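Local coordinates for protein CopN (PDB 4NRH) that probably acts as a gatekeeper of type III secretion in Chlamydia pneumoniae, binding a chaperone to direct the secretion of translocator proteins, at residues 61-72 with 86-94; 137-147 with 188-199. One frame throughout, in Å; residues are numbered along the deposited sequence.

How the interactions relate
From the N terminus, the first of the two contacts is interaction 1: the chain leaves helix 61-74, reverses through a short linker and runs back as helix 80-97, the paired segments nearly antiparallel in a local helical hairpin. That loop is closed well before interaction 2 opens, so the two contacts lie in series and neither nest nor cross. Interaction 2 spans more chain: after helix 139-149 comes helix 152-172, and the long helix 179-215 then returns to cross helix 139-149 obliquely. The centres of interactions 1 and 2 lie about 36 Å apart. Interaction 1 joins two neighbouring helices of the N-terminal part, while interaction 2 ties a middle helix to the one that also touches the chaperone chain.

Interaction 1 of 2, residues 61-72 with 86-94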
# COMPACT_ATOMS: atom_id res chain seq x y z
N PRO A 61 25.72 -20.62 -0.36
CA PRO A 61 26.21 -20.15 0.94
C PRO A 61 25.21 -20.31 2.09
O PRO A 61 25.61 -20.59 3.22
CB PRO A 61 26.49 -18.67 0.69
CG PRO A 61 26.81 -18.60 -0.77
CD PRO A 61 25.93 -19.63 -1.42
N ALA A 62 23.92 -20.13 1.80
CA ALA A 62 22.88 -20.28 2.82
C ALA A 62 22.79 -21.72 3.28
O ALA A 62 22.64 -22.00 4.47
CB ALA A 62 21.54 -19.79 2.29
N LEU A 63 22.87 -22.65 2.33
CA LEU A 63 22.84 -24.07 2.64
C LEU A 63 24.16 -24.51 3.27
O LEU A 63 24.18 -25.42 4.11
CB LEU A 63 22.54 -24.90 1.39
CG LEU A 63 21.07 -25.06 0.98
CD1 LEU A 63 20.26 -25.66 2.12
CD2 LEU A 63 20.46 -23.75 0.51
N GLN A 64 25.25 -23.88 2.86
CA GLN A 64 26.55 -24.11 3.50
C GLN A 64 26.47 -23.76 4.98
O GLN A 64 26.97 -24.49 5.83
CB GLN A 64 27.65 -23.28 2.83
CG GLN A 64 27.93 -23.64 1.38
CD GLN A 64 28.92 -22.70 0.73
OE1 GLN A 64 29.42 -21.77 1.36
NE2 GLN A 64 29.22 -22.94 -0.55
N SER A 65 25.84 -22.62 5.26
CA SER A 65 25.66 -22.15 6.63
C SER A 65 24.74 -23.09 7.41
O SER A 65 24.94 -23.31 8.60
CB SER A 65 25.10 -20.73 6.64
OG SER A 65 24.99 -20.23 7.96
N THR A 66 23.74 -23.62 6.72
CA THR A 66 22.82 -24.58 7.33
C THR A 66 23.53 -25.89 7.65
O THR A 66 23.36 -26.45 8.74
CB THR A 66 21.62 -24.87 6.40
OG1 THR A 66 20.88 -23.67 6.18
CG2 THR A 66 20.71 -25.93 7.01
N ALA A 67 24.34 -26.37 6.71
CA ALA A 67 25.09 -27.61 6.89
C ALA A 67 26.07 -27.50 8.06
O ALA A 67 26.25 -28.46 8.81
CB ALA A 67 25.84 -27.96 5.60
N LEU A 68 26.69 -26.34 8.20
CA LEU A 68 27.62 -26.09 9.29
C LEU A 68 26.92 -26.14 10.65
O LEU A 68 27.47 -26.67 11.61
CB LEU A 68 28.32 -24.74 9.10
CG LEU A 68 29.50 -24.79 8.13
CD1 LEU A 68 29.84 -23.40 7.63
CD2 LEU A 68 30.71 -25.45 8.77
N ASP A 69 25.72 -25.57 10.72
CA ASP A 69 24.90 -25.67 11.93
C ASP A 69 24.67 -27.13 12.29
O ASP A 69 24.73 -27.51 13.46
CB ASP A 69 23.57 -24.95 11.75
CG ASP A 69 23.73 -23.45 11.59
OD1 ASP A 69 24.70 -22.89 12.14
OD2 ASP A 69 22.88 -22.82 10.93
N TYR A 70 24.39 -27.94 11.28
CA TYR A 70 24.14 -29.37 11.48
C TYR A 70 25.38 -30.09 11.98
O TYR A 70 25.31 -30.89 12.91
CB TYR A 70 23.65 -30.02 10.18
CG TYR A 70 23.89 -31.51 10.14
CD1 TYR A 70 23.12 -32.38 10.90
CD2 TYR A 70 24.90 -32.05 9.36
CE1 TYR A 70 23.34 -33.74 10.88
CE2 TYR A 70 25.13 -33.42 9.33
CZ TYR A 70 24.35 -34.26 10.09
OH TYR A 70 24.57 -35.61 10.06
N LEU A 71 26.52 -29.81 11.35
CA LEU A 71 27.78 -30.47 11.69
C LEU A 71 28.18 -30.20 13.14
O LEU A 71 28.60 -31.11 13.86
CB LEU A 71 28.89 -30.02 10.74
CG LEU A 71 28.78 -30.48 9.29
CD1 LEU A 71 29.86 -29.84 8.44
CD2 LEU A 71 28.84 -31.99 9.20
N VAL A 72 28.05 -28.94 13.55
CA VAL A 72 28.35 -28.55 14.93
C VAL A 72 27.42 -29.26 15.91
O VAL A 72 27.85 -29.72 16.97
CB VAL A 72 28.23 -27.02 15.11
CG1 VAL A 72 28.25 -26.65 16.58
CG2 VAL A 72 29.34 -26.31 14.35
N LEU A 86 34.96 -27.40 14.11
CA LEU A 86 33.73 -27.08 13.39
C LEU A 86 33.14 -25.74 13.82
O LEU A 86 32.66 -24.97 12.99
CB LEU A 86 32.69 -28.19 13.57
CG LEU A 86 32.96 -29.48 12.80
CD1 LEU A 86 32.14 -30.62 13.37
CD2 LEU A 86 32.65 -29.29 11.33
N ILE A 87 33.18 -25.47 15.12
CA ILE A 87 32.68 -24.21 15.66
C ILE A 87 33.48 -23.03 15.10
O ILE A 87 32.91 -22.02 14.68
CB ILE A 87 32.73 -24.19 17.20
CG1 ILE A 87 31.75 -25.20 17.78
CG2 ILE A 87 32.42 -22.79 17.73
CD1 ILE A 87 31.93 -25.46 19.26
N GLN A 88 34.80 -23.18 15.09
CA GLN A 88 35.68 -22.16 14.51
C GLN A 88 35.40 -21.99 13.02
O GLN A 88 35.32 -20.87 12.51
CB GLN A 88 37.15 -22.52 14.72
CG GLN A 88 37.62 -22.43 16.16
CD GLN A 88 38.96 -23.12 16.38
OE1 GLN A 88 39.14 -23.87 17.33
NE2 GLN A 88 39.91 -22.86 15.48
N ALA A 89 35.27 -23.12 12.32
CA ALA A 89 35.01 -23.11 10.88
C ALA A 89 33.71 -22.40 10.53
O ALA A 89 33.65 -21.62 9.58
CB ALA A 89 35.00 -24.53 10.34
N ARG A 90 32.66 -22.68 11.31
CA ARG A 90 31.37 -22.04 11.10
C ARG A 90 31.48 -20.53 11.32
O ARG A 90 30.91 -19.74 10.57
CB ARG A 90 30.30 -22.63 12.02
CG ARG A 90 28.97 -21.89 11.96
CD ARG A 90 27.87 -22.61 12.73
NE ARG A 90 28.08 -22.57 14.17
CZ ARG A 90 27.09 -22.58 15.06
NH1 ARG A 90 25.83 -22.63 14.65
NH2 ARG A 90 27.37 -22.54 16.36
N ASN A 91 32.21 -20.14 12.36
CA ASN A 91 32.42 -18.73 12.66
C ASN A 91 33.16 -18.00 11.54
O ASN A 91 32.83 -16.86 11.21
CB ASN A 91 33.20 -18.58 13.97
CG ASN A 91 33.54 -17.13 14.28
OD1 ASN A 91 32.66 -16.32 14.57
ND2 ASN A 91 34.82 -16.80 14.22
N THR A 92 34.16 -18.67 10.97
CA THR A 92 34.91 -18.10 9.86
C THR A 92 34.02 -17.94 8.64
O THR A 92 34.07 -16.92 7.94
CB THR A 92 36.13 -18.98 9.50
OG1 THR A 92 36.99 -19.10 10.63
CG2 THR A 92 36.90 -18.37 8.33
N HIS A 93 33.19 -18.94 8.38
CA HIS A 93 32.23 -18.91 7.28
C HIS A 93 31.27 -17.73 7.41
O HIS A 93 31.05 -16.99 6.45
CB HIS A 93 31.45 -20.22 7.22
CG HIS A 93 30.54 -20.33 6.04
ND1 HIS A 93 29.23 -19.92 6.07
CD2 HIS A 93 30.75 -20.82 4.79
CE1 HIS A 93 28.67 -20.14 4.89
NE2 HIS A 93 29.58 -20.68 4.10
N THR A 94 30.70 -17.58 8.59
CA THR A 94 29.78 -16.48 8.87
C THR A 94 30.48 -15.13 8.70
O THR A 94 29.89 -14.18 8.18
CB THR A 94 29.20 -16.58 10.30
OG1 THR A 94 28.39 -17.76 10.40
CG2 THR A 94 28.36 -15.36 10.64
O HOH W 1 27.67 -19.45 8.09
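His93 is the knob of this antiparallel helix pair, set among Pro61, Gln64, Ser65 and Leu68. With CG anti to the backbone N (chi1 -174°), its ring reaches across to helix 61-72, where Leu68 CD1 lies over one face, 3.9 Å from the ring centroid, in a CH-pi contact. The ring's edge does the polar work: NE2 donates to Gln64 OE1 at 3.0 Å, in the carbonyl plane on a lone pair, while ND1 meets a water that also joins Ser65 OG and Thr94 OG1. Gln64 NE2 bonds Ile58 O, so both ends of the amide are held. Imidazole suits this place, offering a greasy face and two polar edge atoms. Farther along, Leu86 CD2 packs on Leu71 CB at 3.9 Å, and Val72 CG2 against Leu86 CB.

The less buried side is charged. Exposed Ile87 touches Val72 through CG1 to CG1 at 4.0 Å, and Val72 lies over one face of the Arg90 guanidinium. Arg90, bent at chi3 (70°), sends NH1 to Asp69 OD1 at 2.8 Å, on the anti side and tilted out of the carboxylate plane. Asp69 OD2 pairs with Lys105, which also bonds Ser65 OG. Around the hairpin, helix 47-57 touches Gln64, Leu86 and Ala89, helix 99-105 covers Ser65 and Thr94, and helix 18-24 lies against Asp69.

Interaction 2 of 2, residues 137-147 with 188-199; sequences HTCDQLLSMLQ and ETRNLQAVLTSY
Leu192 and Cys139 interlock as reciprocal knobs where helices 139-147 and 188-199 cross at 61°. The apolar packing centres on Leu192, held among Cys139, Leu142, Leu143 and Leu146: its two methyls divide the work, CD1 against Leu143 CB at 4.0 Å and CD2 against both Leu142 CB and Leu146 CD2. Cys139 fills the return hole. Its SG, anti to the backbone N (chi1 177°), rests against the backbone of Asn191 and Leu192 and meets Val195 CG2 at 3.8 Å; a small, polarisable side chain suits this place, where the CA atoms of Cys139 and Glu188 are 4.8 Å apart. Leu143 CD2 extends to Tyr199, 3.7 Å from OH.

Polar contacts lie toward the ends. Glu188, bent at chi2 (-58°), curls so that OE1 accepts a weak bond from Cys139 N at 2.8 Å, beside the capping box of Thr138 and Gln141. At the far end a water accepts from Gln147 NE2 and also bonds Tyr199 OH, while the Tyr199 ring meets that of Tyr152.

A carboxylate beside the first turn of helix 139-147 would probably interact favourably with the helix dipole. The centre rests on apolar interlocking, with a weak bond at one end and a water bridge at the other adding polar links.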
# COMPACT_ATOMS: atom_id res chain seq x y z
N HIS A 137 16.03 1.80 -2.01
CA HIS A 137 15.31 1.63 -3.27
C HIS A 137 13.95 2.31 -3.23
O HIS A 137 13.16 2.09 -2.31
CB HIS A 137 15.15 0.15 -3.61
CG HIS A 137 16.43 -0.53 -3.99
ND1 HIS A 137 17.12 -1.35 -3.12
CD2 HIS A 137 17.15 -0.51 -5.14
CE1 HIS A 137 18.21 -1.81 -3.72
NE2 HIS A 137 18.25 -1.31 -4.94
N THR A 138 13.68 3.13 -4.24
CA THR A 138 12.37 3.74 -4.39
C THR A 138 11.43 2.79 -5.11
O THR A 138 11.86 1.74 -5.61
CB THR A 138 12.44 5.07 -5.17
OG1 THR A 138 12.89 4.82 -6.50
CG2 THR A 138 13.40 6.04 -4.48
N CYS A 139 10.15 3.14 -5.16
CA CYS A 139 9.15 2.37 -5.89
C CYS A 139 9.54 2.15 -7.35
O CYS A 139 9.50 1.03 -7.85
CB CYS A 139 7.79 3.07 -5.81
SG CYS A 139 6.48 2.25 -6.75
N ASP A 140 9.93 3.24 -8.01
CA ASP A 140 10.32 3.19 -9.42
C ASP A 140 11.54 2.30 -9.65
O ASP A 140 11.59 1.54 -10.62
CB ASP A 140 10.60 4.60 -9.93
CG ASP A 140 9.34 5.45 -10.00
OD1 ASP A 140 8.24 4.87 -10.07
OD2 ASP A 140 9.46 6.69 -9.99
N GLN A 141 12.54 2.41 -8.77
CA GLN A 141 13.74 1.60 -8.88
C GLN A 141 13.41 0.12 -8.71
O GLN A 141 13.98 -0.73 -9.39
CB GLN A 141 14.78 2.03 -7.84
CG GLN A 141 15.35 3.42 -8.09
CD GLN A 141 16.23 3.91 -6.96
OE1 GLN A 141 16.13 3.44 -5.83
NE2 GLN A 141 17.11 4.86 -7.26
N LEU A 142 12.50 -0.18 -7.79
CA LEU A 142 12.02 -1.54 -7.61
C LEU A 142 11.31 -2.04 -8.87
O LEU A 142 11.47 -3.19 -9.27
CB LEU A 142 11.07 -1.63 -6.41
CG LEU A 142 11.70 -1.46 -5.03
CD1 LEU A 142 10.64 -1.54 -3.94
CD2 LEU A 142 12.78 -2.51 -4.80
N LEU A 143 10.53 -1.16 -9.50
CA LEU A 143 9.80 -1.51 -10.71
C LEU A 143 10.75 -1.84 -11.86
O LEU A 143 10.62 -2.88 -12.50
CB LEU A 143 8.86 -0.38 -11.12
CG LEU A 143 8.05 -0.63 -12.40
CD1 LEU A 143 7.08 -1.79 -12.20
CD2 LEU A 143 7.32 0.62 -12.84
N SER A 144 11.69 -0.93 -12.12
CA SER A 144 12.69 -1.13 -13.16
C SER A 144 13.48 -2.41 -12.94
O SER A 144 13.83 -3.12 -13.89
CB SER A 144 13.65 0.07 -13.22
OG SER A 144 12.93 1.29 -13.33
N MET A 145 13.76 -2.70 -11.67
CA MET A 145 14.49 -3.91 -11.30
C MET A 145 13.72 -5.17 -11.68
O MET A 145 14.28 -6.09 -12.27
CB MET A 145 14.78 -3.90 -9.79
CG MET A 145 15.69 -5.01 -9.32
SD MET A 145 15.97 -4.95 -7.54
CE MET A 145 16.45 -3.24 -7.33
N LEU A 146 12.44 -5.20 -11.33
CA LEU A 146 11.59 -6.35 -11.60
C LEU A 146 11.24 -6.49 -13.09
O LEU A 146 11.00 -7.59 -13.57
CB LEU A 146 10.29 -6.27 -10.78
CG LEU A 146 10.26 -6.89 -9.39
CD1 LEU A 146 11.30 -6.30 -8.46
CD2 LEU A 146 8.86 -6.75 -8.79
N GLN A 147 11.20 -5.36 -13.79
CA GLN A 147 10.72 -5.33 -15.17
C GLN A 147 11.58 -6.15 -16.14
O GLN A 147 11.06 -6.71 -17.10
CB GLN A 147 10.64 -3.88 -15.67
CG GLN A 147 9.31 -3.21 -15.36
CD GLN A 147 9.21 -1.82 -15.97
OE1 GLN A 147 10.21 -1.11 -16.09
NE2 GLN A 147 8.00 -1.42 -16.34
N GLU A 188 7.89 1.54 0.23
CA GLU A 188 8.16 1.61 -1.21
C GLU A 188 7.65 0.38 -1.94
O GLU A 188 7.17 0.48 -3.07
CB GLU A 188 9.67 1.78 -1.46
CG GLU A 188 10.24 3.12 -1.01
CD GLU A 188 9.56 4.31 -1.66
OE1 GLU A 188 9.07 4.18 -2.81
OE2 GLU A 188 9.50 5.39 -1.03
N THR A 189 7.75 -0.78 -1.30
CA THR A 189 7.29 -2.02 -1.90
C THR A 189 5.76 -2.06 -1.95
O THR A 189 5.18 -2.59 -2.90
CB THR A 189 7.82 -3.25 -1.13
OG1 THR A 189 9.25 -3.20 -1.08
CG2 THR A 189 7.38 -4.54 -1.81
N ARG A 190 5.12 -1.49 -0.93
CA ARG A 190 3.67 -1.34 -0.94
C ARG A 190 3.24 -0.43 -2.09
O ARG A 190 2.22 -0.67 -2.74
CB ARG A 190 3.16 -0.79 0.40
CG ARG A 190 3.20 -1.80 1.53
CD ARG A 190 2.60 -1.22 2.80
NE ARG A 190 2.47 -2.23 3.85
CZ ARG A 190 3.22 -2.28 4.94
NH1 ARG A 190 4.16 -1.37 5.14
NH2 ARG A 190 3.02 -3.24 5.84
N ASN A 191 4.01 0.63 -2.33
CA ASN A 191 3.76 1.52 -3.45
C ASN A 191 3.95 0.79 -4.78
O ASN A 191 3.23 1.06 -5.74
CB ASN A 191 4.68 2.74 -3.39
CG ASN A 191 4.37 3.64 -2.21
OD1 ASN A 191 3.32 3.51 -1.57
ND2 ASN A 191 5.28 4.57 -1.92
N LEU A 192 4.92 -0.12 -4.82
CA LEU A 192 5.14 -0.95 -6.00
C LEU A 192 3.92 -1.82 -6.29
O LEU A 192 3.49 -1.93 -7.44
CB LEU A 192 6.38 -1.83 -5.81
CG LEU A 192 6.63 -2.86 -6.92
CD1 LEU A 192 6.79 -2.17 -8.27
CD2 LEU A 192 7.85 -3.71 -6.60
N GLN A 193 3.37 -2.43 -5.24
CA GLN A 193 2.20 -3.29 -5.38
C GLN A 193 1.00 -2.51 -5.90
O GLN A 193 0.17 -3.04 -6.63
CB GLN A 193 1.87 -3.96 -4.05
CG GLN A 193 2.92 -4.94 -3.56
CD GLN A 193 2.47 -5.73 -2.35
OE1 GLN A 193 1.90 -5.17 -1.41
NE2 GLN A 193 2.72 -7.03 -2.36
N ALA A 194 0.91 -1.24 -5.51
CA ALA A 194 -0.16 -0.37 -5.98
C ALA A 194 0.02 -0.09 -7.47
O ALA A 194 -0.94 -0.15 -8.25
CB ALA A 194 -0.18 0.93 -5.19
N VAL A 195 1.25 0.23 -7.86
CA VAL A 195 1.60 0.47 -9.25
C VAL A 195 1.30 -0.76 -10.12
O VAL A 195 0.80 -0.63 -11.24
CB VAL A 195 3.09 0.86 -9.39
CG1 VAL A 195 3.54 0.80 -10.85
CG2 VAL A 195 3.33 2.24 -8.81
N LEU A 196 1.59 -1.94 -9.59
CA LEU A 196 1.37 -3.19 -10.31
C LEU A 196 -0.10 -3.42 -10.67
O LEU A 196 -0.40 -4.06 -11.68
CB LEU A 196 1.89 -4.38 -9.49
CG LEU A 196 3.41 -4.55 -9.43
CD1 LEU A 196 3.77 -5.69 -8.50
CD2 LEU A 196 3.96 -4.80 -10.83
N THR A 197 -1.01 -2.93 -9.84
CA THR A 197 -2.44 -3.08 -10.09
C THR A 197 -2.84 -2.42 -11.41
O THR A 197 -3.72 -2.92 -12.11
CB THR A 197 -3.29 -2.49 -8.96
OG1 THR A 197 -3.09 -1.07 -8.89
CG2 THR A 197 -2.91 -3.11 -7.62
N SER A 198 -2.19 -1.31 -11.74
CA SER A 198 -2.46 -0.61 -12.99
C SER A 198 -2.01 -1.45 -14.19
O SER A 198 -2.77 -1.64 -15.13
CB SER A 198 -1.75 0.74 -13.02
OG SER A 198 -2.18 1.56 -11.95
N TYR A 199 -0.78 -1.94 -14.14
CA TYR A 199 -0.25 -2.80 -15.19
C TYR A 199 -1.12 -4.03 -15.36
O TYR A 199 -1.39 -4.46 -16.48
CB TYR A 199 1.20 -3.20 -14.89
CG TYR A 199 2.20 -2.09 -15.10
CD1 TYR A 199 2.49 -1.18 -14.10
CD2 TYR A 199 2.86 -1.96 -16.32
CE1 TYR A 199 3.41 -0.17 -14.30
CE2 TYR A 199 3.79 -0.96 -16.52
CZ TYR A 199 4.06 -0.06 -15.51
OH TYR A 199 4.97 0.94 -15.72
O HOH W 2 7.19 1.17 -17.08